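Local coordinates for protein caspase subunit p21 (Drosophila melanogaster, PDB 3SIR) that acts as a cysteine endopeptidase of the caspase family, the effector drICE, in the proteolytic cascade that carries out apoptosis in the fly, at residues Glu47-Val52 with Ala92-Gly97; Leu56-Thr61 with Ser86-Val91; Asp171-Tyr176 with Asp210-Leu215. The protein carries 1 engineered substitution. All blocks are in the same frame, centred on the assembly; numbering follows the deposited sequence.

Contact 1: Glu47-Val52 with Ala92-Gly97; sequences ENLTRV and AILSHG
Leu49 is the side chain that helix 45-55 sends down to strand 86-95, and Ala92 and Leu94 are where it lands. Leu49 CB leaves the helix toward the strand but is still 6.2 Å from Ala92 CB. One bond further on, Leu49 CG has closed only part of the gap and lies 5.2 Å from Ala92 CB. The branches then part. Leu49 CD1 carries on down and finishes the approach, 3.8 Å from Ala92 CB, the nearest pair of the contact. The same methyl comes to 4.2 Å from Leu94 CD1, roughly at right angles to its approach to Ala92, and so sits over the gap between the two strand side chains. Leu49 CD2 turns aside and stays 5.7 Å from Ala92 CB, leaving the touching to its twin. Leu94 meets Leu49 with its own end: its chain runs out extended, CD1 anti to CA (chi2 -173°), which lifts that methyl off the strand toward the helix.

This is the helix layer of the caspase fold lying on the central sheet. Helix 45-55 belongs to the beta-alpha-beta crossover that joins strand 19-28 to its parallel neighbour 59-65, and Leu49 also touches Ile25 of the first of these strands and Met195 of helix 193-205. Alternation along strand 86-95 decides which residues take part: Ala92 and Leu94 face the helix, while Ile93 between them points to the other side of the sheet. Ala92 meets the leucine methyl with CB alone, and the longer Leu94 rises beside it. No hydrogen bond crosses the interface. Just past the strand, the chain reaches His96, an active-site residue by similarity, whose backbone N is hydrogen-bonded to Tyr101 OH.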
# COMPACT_ATOMS: atom_id res chain seq x y z
N GLU A 47 0.99 21.13 11.10
CA GLU A 47 1.48 21.31 12.46
C GLU A 47 1.21 20.06 13.28
O GLU A 47 2.10 19.52 13.93
CB GLU A 47 0.82 22.53 13.11
CG GLU A 47 1.40 23.87 12.66
CD GLU A 47 0.53 25.05 13.07
OE1 GLU A 47 0.50 25.37 14.28
OE2 GLU A 47 -0.16 25.62 12.20
N ASN A 48 -0.02 19.55 13.17
CA ASN A 48 -0.35 18.24 13.70
C ASN A 48 0.67 17.17 13.31
O ASN A 48 1.46 16.73 14.15
CB ASN A 48 -1.76 17.85 13.26
CG ASN A 48 -2.84 18.45 14.14
OD1 ASN A 48 -2.63 18.70 15.33
ND2 ASN A 48 -4.03 18.63 13.57
N LEU A 49 0.71 16.81 12.03
CA LEU A 49 1.79 16.00 11.51
C LEU A 49 3.08 16.21 12.30
O LEU A 49 3.49 15.33 13.06
CB LEU A 49 2.04 16.30 10.02
CG LEU A 49 2.06 15.09 9.09
CD1 LEU A 49 3.08 15.25 7.97
CD2 LEU A 49 2.33 13.79 9.85
N THR A 50 3.69 17.37 12.13
CA THR A 50 4.84 17.79 12.93
C THR A 50 4.81 17.23 14.36
O THR A 50 5.74 16.56 14.79
CB THR A 50 4.97 19.33 12.97
OG1 THR A 50 5.50 19.80 11.73
CG2 THR A 50 5.88 19.79 14.11
N ARG A 51 3.75 17.55 15.10
CA ARG A 51 3.66 17.18 16.50
C ARG A 51 3.76 15.66 16.68
O ARG A 51 4.60 15.16 17.43
CB ARG A 51 2.33 17.66 17.07
CG ARG A 51 2.36 18.01 18.54
CD ARG A 51 1.14 18.84 18.89
NE ARG A 51 0.61 19.51 17.70
CZ ARG A 51 0.60 20.82 17.52
NH1 ARG A 51 1.00 21.64 18.48
NH2 ARG A 51 0.09 21.32 16.39
N VAL A 52 2.87 14.94 15.99
CA VAL A 52 2.81 13.49 16.12
C VAL A 52 4.15 12.86 15.77
O VAL A 52 4.55 11.87 16.38
CB VAL A 52 1.72 12.89 15.21
CG1 VAL A 52 1.31 11.53 15.72
CG2 VAL A 52 0.52 13.82 15.14
N ALA A 92 7.19 13.83 3.58
CA ALA A 92 5.76 14.13 3.64
C ALA A 92 5.44 15.35 2.78
O ALA A 92 5.80 16.47 3.12
CB ALA A 92 5.33 14.37 5.07
N ILE A 93 4.79 15.11 1.64
CA ILE A 93 4.37 16.22 0.79
C ILE A 93 2.89 16.52 0.98
O ILE A 93 2.05 15.62 0.98
CB ILE A 93 4.69 15.96 -0.69
CG1 ILE A 93 6.14 15.48 -0.83
CG2 ILE A 93 4.45 17.23 -1.51
CD1 ILE A 93 6.53 15.04 -2.24
N LEU A 94 2.59 17.77 1.31
CA LEU A 94 1.22 18.19 1.55
C LEU A 94 0.83 19.30 0.57
O LEU A 94 1.47 20.34 0.52
CB LEU A 94 1.03 18.64 3.00
CG LEU A 94 1.68 17.73 4.05
CD1 LEU A 94 1.30 18.17 5.46
CD2 LEU A 94 1.29 16.28 3.81
N SER A 95 -0.12 18.98 -0.30
CA SER A 95 -0.65 19.97 -1.23
C SER A 95 -2.00 20.46 -0.74
O SER A 95 -2.69 19.77 0.00
CB SER A 95 -0.77 19.39 -2.64
OG SER A 95 0.47 19.49 -3.32
N HIS A 96 -2.27 21.74 -1.00
CA HIS A 96 -3.37 22.43 -0.34
C HIS A 96 -4.64 22.28 -1.16
O HIS A 96 -4.58 22.18 -2.39
CB HIS A 96 -3.01 23.91 -0.15
CG HIS A 96 -1.86 24.15 0.78
ND1 HIS A 96 -2.02 24.73 2.02
CD2 HIS A 96 -0.54 23.92 0.63
CE1 HIS A 96 -0.84 24.85 2.60
NE2 HIS A 96 0.08 24.35 1.78
N GLY A 97 -5.78 22.19 -0.48
CA GLY A 97 -7.08 22.14 -1.13
C GLY A 97 -7.20 22.94 -2.41
O GLY A 97 -6.50 22.66 -3.38

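Contact 2: Leu56-Thr61 with Ser86-Val91; sequences LDFEVT and SDCILV
Phe58, Cys88 and Leu90 share the buried layer on one face of the caspase sheet, near the start of strands 59-65 and 86-95. These two strands flank strand 19-28, so the phenylalanine has to reach across a neighbour, and its side chain touches Arg20 and Ala23 of that strand. The chain gets there abruptly: helix 45-55 ends in a Schellman motif, with Asp57 at positive phi, and Phe58 comes straight after it.

The far corner of the ring does the work. Phe58 CE2 lies 3.5 Å from Cys88 SG, and CZ is almost as near to the same sulfur at 3.6 Å. Cys88 holds SG between its backbone N and carbonyl carbon (chi1 68°), which brings the sulfur round to the ring although its CB does not point straight at Phe58. Measured to the ring centroid the sulfur is 4.5 Å away and 64° off the normal, an oblique sulfur-aromatic contact. Two residues along the strand, Leu90 points its CB at the phenylalanine, and that atom comes to 3.8 Å from Phe58 CE2, the two side chains crossing at about a right angle. Leu53 of the helix packs on Leu90 as well.

With no hydrogen bond between the segments, the direct contact is one of dispersion, with the polarisable sulfur beside the ring, while backbone hydrogen bonds to strand 19-28 tie the two strands into one sheet.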
# COMPACT_ATOMS: atom_id res chain seq x y z
N LEU A 56 6.68 10.70 18.13
CA LEU A 56 7.20 9.42 17.66
C LEU A 56 8.72 9.40 17.57
O LEU A 56 9.33 8.35 17.34
CB LEU A 56 6.59 9.04 16.31
CG LEU A 56 5.07 8.87 16.23
CD1 LEU A 56 4.70 8.40 14.84
CD2 LEU A 56 4.57 7.89 17.29
N ASP A 57 9.34 10.57 17.71
CA ASP A 57 10.76 10.66 18.01
C ASP A 57 11.57 11.13 16.81
O ASP A 57 12.80 11.07 16.82
CB ASP A 57 11.29 9.31 18.49
CG ASP A 57 11.47 9.24 19.99
OD1 ASP A 57 10.45 9.13 20.71
OD2 ASP A 57 12.63 9.31 20.45
N PHE A 58 10.87 11.56 15.76
CA PHE A 58 11.52 12.05 14.54
C PHE A 58 12.23 13.38 14.76
O PHE A 58 11.90 14.11 15.69
CB PHE A 58 10.50 12.18 13.40
CG PHE A 58 10.11 10.86 12.78
CD1 PHE A 58 9.10 10.09 13.33
CD2 PHE A 58 10.75 10.41 11.63
CE1 PHE A 58 8.74 8.88 12.76
CE2 PHE A 58 10.39 9.21 11.05
CZ PHE A 58 9.40 8.43 11.63
N GLU A 59 13.23 13.67 13.94
CA GLU A 59 13.75 15.03 13.86
C GLU A 59 13.06 15.82 12.75
O GLU A 59 13.43 15.73 11.58
CB GLU A 59 15.28 15.06 13.69
CG GLU A 59 16.04 15.40 14.97
CD GLU A 59 16.25 16.89 15.18
OE1 GLU A 59 15.26 17.67 15.12
OE2 GLU A 59 17.39 17.29 15.50
N VAL A 60 12.06 16.60 13.15
CA VAL A 60 11.12 17.19 12.21
C VAL A 60 11.63 18.55 11.71
O VAL A 60 11.81 19.47 12.50
CB VAL A 60 9.74 17.36 12.87
CG1 VAL A 60 8.72 17.89 11.87
CG2 VAL A 60 9.28 16.04 13.49
N THR A 61 11.91 18.65 10.42
CA THR A 61 12.07 19.95 9.79
C THR A 61 10.95 20.23 8.78
O THR A 61 10.61 19.36 7.97
CB THR A 61 13.44 20.11 9.11
OG1 THR A 61 13.28 20.15 7.69
CG2 THR A 61 14.38 18.97 9.49
N SER A 86 20.07 5.83 11.92
CA SER A 86 18.63 6.02 11.75
C SER A 86 17.88 4.70 11.77
O SER A 86 18.30 3.72 11.14
CB SER A 86 18.36 6.78 10.45
OG SER A 86 18.67 8.16 10.58
N ASP A 87 16.76 4.67 12.49
CA ASP A 87 15.69 3.71 12.23
C ASP A 87 15.26 3.77 10.76
O ASP A 87 15.32 2.78 10.04
CB ASP A 87 14.47 3.99 13.11
CG ASP A 87 14.68 3.57 14.56
OD1 ASP A 87 15.74 2.98 14.87
OD2 ASP A 87 13.78 3.83 15.39
N CYS A 88 14.80 4.95 10.34
CA CYS A 88 14.08 5.08 9.08
C CYS A 88 14.25 6.47 8.47
O CYS A 88 15.14 7.23 8.85
CB CYS A 88 12.59 4.81 9.30
SG CYS A 88 11.75 6.08 10.29
N ILE A 89 13.37 6.80 7.53
CA ILE A 89 13.16 8.18 7.13
C ILE A 89 11.69 8.38 6.77
O ILE A 89 11.02 7.46 6.29
CB ILE A 89 14.01 8.57 5.90
CG1 ILE A 89 13.88 10.07 5.63
CG2 ILE A 89 13.56 7.80 4.68
CD1 ILE A 89 14.98 10.64 4.75
N LEU A 90 11.21 9.61 6.94
CA LEU A 90 9.88 9.95 6.46
C LEU A 90 9.92 11.23 5.63
O LEU A 90 10.49 12.23 6.05
CB LEU A 90 8.91 10.10 7.63
CG LEU A 90 7.45 10.24 7.20
CD1 LEU A 90 6.54 9.54 8.19
CD2 LEU A 90 7.08 11.71 7.05
N VAL A 91 9.37 11.16 4.42
CA VAL A 91 9.12 12.36 3.64
C VAL A 91 7.61 12.58 3.52
O VAL A 91 6.84 11.62 3.46
CB VAL A 91 9.73 12.25 2.23
CG1 VAL A 91 9.21 13.37 1.34
CG2 VAL A 91 11.24 12.27 2.31

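Contact 3: Asp171-Tyr176 with Asp210-Leu215; sequences DFLIAY and DILTLL
Leu173 is the bump here, and the hollow is the underside of helix 211-223, walled by Ile211, Leu212 and Leu215. The leucine's CG stands anti to its backbone N (chi1 171°), which carries both methyls up from strand 172-179 to the helix. CD1 goes deepest. Leu173 CD1 lies 3.7 Å from Leu215 CD1, where the two side chains reach toward each other tip to tip, and 4.0 Å from Leu212 CD2. The Leu212 meeting has a different shape: that side chain leaves the helix at a slant and slides past Leu173 in the opposite direction, so only its end closes the wall. Ile211 is more distant, its CG1 4.5 Å from Leu173 CD1. The second methyl, Leu173 CD2, rests against the same Leu215, with Leu215 CD1 at 4.1 Å.

Leu215 fills a hollow in its turn. Two residues along the strand, Ala175 offers only a CB, and above this low spot lies Leu215 CD1, at 4.6 Å from Ala175 CB. Ile245 of the adjoining strand 244-247 and Leu198 of helix 193-205 border the same leucine. Ile174, between the two strand residues that face the helix, points to the other face of the sheet.

Asp210 stands at the N-cap of the helix. Leu212 also packs on Thr216 of the second subunit, which places this end of the contact beside the subunit interface.

Strand and helix segments run almost in the same direction, 10° apart, with their axes 11.5 Å from each other at the closest. The shared sense goes with a helix that precedes the antiparallel strand 244-247. A helix axis laid along the strand, with apolar side chains meshing between the layers, is the packing of the alpha/beta/alpha sandwich of the caspase domain.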
# COMPACT_ATOMS: atom_id res chain seq x y z
N ASP A 171 11.10 -2.03 0.66
CA ASP A 171 11.07 -1.23 1.88
C ASP A 171 10.37 0.12 1.78
O ASP A 171 9.94 0.68 2.80
CB ASP A 171 12.48 -1.09 2.46
CG ASP A 171 13.07 -2.42 2.88
OD1 ASP A 171 12.44 -3.12 3.70
OD2 ASP A 171 14.14 -2.79 2.35
N PHE A 172 10.08 0.56 0.56
CA PHE A 172 9.23 1.73 0.34
C PHE A 172 7.80 1.54 0.86
O PHE A 172 7.23 0.46 0.74
CB PHE A 172 9.20 2.12 -1.15
CG PHE A 172 10.49 2.73 -1.64
CD1 PHE A 172 11.71 2.18 -1.31
CD2 PHE A 172 10.46 3.85 -2.47
CE1 PHE A 172 12.89 2.75 -1.74
CE2 PHE A 172 11.64 4.47 -2.86
CZ PHE A 172 12.86 3.93 -2.48
N LEU A 173 7.23 2.60 1.42
CA LEU A 173 5.78 2.72 1.57
C LEU A 173 5.29 4.12 1.25
O LEU A 173 5.69 5.09 1.90
CB LEU A 173 5.35 2.35 2.99
CG LEU A 173 3.89 2.64 3.34
CD1 LEU A 173 3.43 1.81 4.54
CD2 LEU A 173 3.66 4.13 3.60
N ILE A 174 4.29 4.20 0.38
CA ILE A 174 3.70 5.47 -0.02
C ILE A 174 2.22 5.53 0.35
O ILE A 174 1.38 4.95 -0.35
CB ILE A 174 3.86 5.69 -1.55
CG1 ILE A 174 5.33 5.92 -1.90
CG2 ILE A 174 3.02 6.88 -2.01
CD1 ILE A 174 6.03 4.69 -2.42
N ALA A 175 1.90 6.18 1.46
CA ALA A 175 0.52 6.57 1.76
C ALA A 175 0.10 7.79 0.94
O ALA A 175 0.78 8.81 0.93
CB ALA A 175 0.35 6.84 3.24
N TYR A 176 -1.02 7.68 0.24
CA TYR A 176 -1.37 8.65 -0.78
C TYR A 176 -2.86 9.00 -0.77
O TYR A 176 -3.71 8.11 -0.81
CB TYR A 176 -0.95 8.15 -2.16
CG TYR A 176 -1.30 9.10 -3.28
CD1 TYR A 176 -0.31 9.80 -3.96
CD2 TYR A 176 -2.62 9.26 -3.70
CE1 TYR A 176 -0.62 10.65 -5.00
CE2 TYR A 176 -2.93 10.08 -4.77
CZ TYR A 176 -1.94 10.79 -5.40
OH TYR A 176 -2.26 11.68 -6.39
N ASP A 210 1.39 -1.86 14.65
CA ASP A 210 2.29 -1.92 13.50
C ASP A 210 1.74 -1.12 12.32
O ASP A 210 0.52 -0.97 12.17
CB ASP A 210 2.56 -3.37 13.09
CG ASP A 210 1.56 -3.91 12.08
OD1 ASP A 210 1.94 -4.08 10.90
OD2 ASP A 210 0.42 -4.21 12.48
N ILE A 211 2.64 -0.58 11.50
CA ILE A 211 2.31 0.55 10.63
C ILE A 211 1.08 0.29 9.76
O ILE A 211 0.24 1.18 9.58
CB ILE A 211 3.51 0.93 9.74
CG1 ILE A 211 3.23 2.22 8.97
CG2 ILE A 211 3.86 -0.21 8.80
CD1 ILE A 211 3.20 3.46 9.85
N LEU A 212 0.92 -0.95 9.30
CA LEU A 212 -0.06 -1.26 8.27
C LEU A 212 -1.47 -1.42 8.83
O LEU A 212 -2.46 -1.20 8.13
CB LEU A 212 0.35 -2.52 7.50
CG LEU A 212 1.58 -2.41 6.60
CD1 LEU A 212 1.99 -3.79 6.10
CD2 LEU A 212 1.34 -1.46 5.43
N THR A 213 -1.55 -1.81 10.11
CA THR A 213 -2.82 -1.80 10.83
C THR A 213 -3.11 -0.42 11.42
O THR A 213 -4.27 -0.07 11.65
CB THR A 213 -2.83 -2.84 11.97
OG1 THR A 213 -1.87 -2.47 12.96
CG2 THR A 213 -2.48 -4.24 11.45
N LEU A 214 -2.08 0.39 11.57
CA LEU A 214 -2.29 1.82 11.72
C LEU A 214 -2.95 2.39 10.46
O LEU A 214 -4.15 2.67 10.46
CB LEU A 214 -0.97 2.53 12.00
CG LEU A 214 -1.00 3.70 12.99
CD1 LEU A 214 -1.99 3.41 14.09
CD2 LEU A 214 0.39 3.92 13.58
N LEU A 215 -2.21 2.38 9.36
CA LEU A 215 -2.69 2.95 8.10
C LEU A 215 -3.89 2.21 7.53
O LEU A 215 -4.45 2.61 6.50
CB LEU A 215 -1.57 2.98 7.05
CG LEU A 215 -0.26 3.64 7.50
CD1 LEU A 215 0.79 3.52 6.41
CD2 LEU A 215 -0.52 5.09 7.87

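In the fold
All three contacts lie on the same face of the caspase sheet. Contacts 1 and 2 share strand 86-95, their centres 14 Å apart, and touch where Thr50 OG1 meets Val60 CG1 at 3.7 Å, helix 45-55 leading through a short turn into strand 59-65. Contact 3 stands about 15 to 16 Å from both, centre to centre, and touches neither. Strand 131-138 runs between: its Phe134 packs against Leu90 of contact 2 and Ala175 of contact 3. Contact 1 is the one at the catalytic end. It holds His96, and the side chain of Leu94 is about 11 Å from that of Cys138, both active-site residues by similarity.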